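Local coordinates for hydrolase, isochorismatase family (Pseudomonas putida, PDB 4L07), which probably hydrolyses the amide bond of maleamate to give maleate and ammonia, at residues I70-P74 and G75-M79. Numbering follows the deposited sequence.
Sequences IAYHP and GEIPM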
# COMPACT_ATOMS: atom_id res chain seq x y z
N ILE A 70 -1.16 -10.00 -15.44
CA ILE A 70 -2.29 -9.08 -15.38
C ILE A 70 -3.53 -9.84 -15.84
O ILE A 70 -3.57 -10.38 -16.95
CB ILE A 70 -2.07 -7.85 -16.30
CG1 ILE A 70 -0.90 -6.99 -15.80
CG2 ILE A 70 -3.35 -7.04 -16.41
CD1 ILE A 70 -0.43 -5.92 -16.78
N ALA A 71 -4.55 -9.88 -14.98
CA ALA A 71 -5.82 -10.52 -15.32
C ALA A 71 -6.99 -9.77 -14.70
O ALA A 71 -6.90 -9.33 -13.55
CB ALA A 71 -5.83 -11.97 -14.86
N TYR A 72 -8.07 -9.61 -15.46
CA TYR A 72 -9.28 -8.90 -15.01
C TYR A 72 -10.55 -9.73 -15.07
O TYR A 72 -10.74 -10.54 -15.97
CB TYR A 72 -9.53 -7.65 -15.86
CG TYR A 72 -8.37 -6.72 -15.91
CD1 TYR A 72 -8.04 -5.93 -14.81
CD2 TYR A 72 -7.57 -6.65 -17.05
CE1 TYR A 72 -6.95 -5.08 -14.85
CE2 TYR A 72 -6.47 -5.80 -17.10
CZ TYR A 72 -6.18 -5.02 -15.99
OH TYR A 72 -5.09 -4.18 -16.02
N HIS A 73 -11.43 -9.49 -14.10
CA HIS A 73 -12.82 -9.89 -14.23
C HIS A 73 -13.51 -8.83 -15.03
O HIS A 73 -13.15 -7.65 -14.94
CB HIS A 73 -13.47 -10.01 -12.85
CG HIS A 73 -12.83 -11.05 -11.97
ND1 HIS A 73 -12.92 -12.37 -12.22
CD2 HIS A 73 -12.08 -10.92 -10.81
CE1 HIS A 73 -12.25 -13.05 -11.27
NE2 HIS A 73 -11.74 -12.16 -10.40
N PRO A 74 -14.51 -9.22 -15.84
CA PRO A 74 -15.22 -8.26 -16.69
C PRO A 74 -15.72 -7.01 -15.95
O PRO A 74 -15.61 -5.90 -16.48
CB PRO A 74 -16.41 -9.07 -17.21
CG PRO A 74 -15.89 -10.47 -17.25
CD PRO A 74 -14.98 -10.60 -16.07
N GLY A 75 -16.23 -7.19 -14.73
CA GLY A 75 -16.76 -6.07 -13.94
C GLY A 75 -15.71 -5.06 -13.50
O GLY A 75 -16.04 -3.93 -13.15
N GLU A 76 -14.44 -5.46 -13.50
CA GLU A 76 -13.34 -4.57 -13.10
C GLU A 76 -12.97 -3.57 -14.19
O GLU A 76 -12.48 -2.48 -13.89
CB GLU A 76 -12.10 -5.37 -12.71
CG GLU A 76 -12.23 -6.11 -11.38
CD GLU A 76 -11.00 -6.94 -11.05
OE1 GLU A 76 -10.54 -6.88 -9.90
OE2 GLU A 76 -10.49 -7.66 -11.94
N ILE A 77 -13.20 -3.95 -15.45
CA ILE A 77 -12.77 -3.13 -16.60
C ILE A 77 -13.22 -1.65 -16.52
O ILE A 77 -12.38 -0.75 -16.61
CB ILE A 77 -13.17 -3.78 -17.96
CG1 ILE A 77 -12.71 -5.25 -18.06
CG2 ILE A 77 -12.66 -2.95 -19.14
CD1 ILE A 77 -11.22 -5.47 -18.19
N PRO A 78 -14.53 -1.40 -16.30
CA PRO A 78 -14.95 0.01 -16.21
C PRO A 78 -14.52 0.74 -14.94
O PRO A 78 -14.62 1.97 -14.87
CB PRO A 78 -16.49 -0.07 -16.30
CG PRO A 78 -16.82 -1.45 -15.85
CD PRO A 78 -15.68 -2.32 -16.29
N MET A 79 -14.03 -0.01 -13.95
CA MET A 79 -13.65 0.57 -12.66
C MET A 79 -12.22 1.13 -12.62
O MET A 79 -11.91 1.94 -11.75
CB MET A 79 -13.79 -0.47 -11.55
CG MET A 79 -15.16 -1.12 -11.47
SD MET A 79 -15.28 -2.06 -9.93
CE MET A 79 -16.96 -2.67 -10.05
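H73 and E76 grip each other reciprocally in a local turn contact, within the loop that leaves the central parallel sheet at the end of strand 65-70 and leads to helix 82-85. Two bonds define it. The backbone N of E76 donates to O of H73 at 2.9 Å, closing a beta turn with P74 and G75 at its corners. From the other side, the backbone N of H73 donates to OE2 of E76 at 3.0 Å, nearly straight at 164°. The turn runs on with helical backbone angles as N of I77 reaches O of P74 in a longer bond of 3.3 Å, and N of M79 reaches O of E76.

In E76 the first torsion sets CG beside the backbone N (chi1 -72°), directing the side chain back toward H73, and the extended chain beyond supplies the reach. The carboxylate crosses the imidazole obliquely, their planes 47° apart. OE2 receives the H73 N-H on its anti side, somewhat out of the carboxylate plane, and lies 3.8 Å from CD2 of H73. It also sits near the plane of the Y72 ring, at its edge. On the apolar side, I77 folds CD1 back to 3.6 Å from CB of Y72.

The H73 ring stacks on Y94, and V113 and V112 of a second subunit pack against H73 and E76 respectively. OE2 also forms a salt bridge with K117, whose backbone O bonds the Y72 hydroxyl. One buried carboxylate oxygen thus serves both a backbone N-H and a lysine, which would probably favour its ionised form.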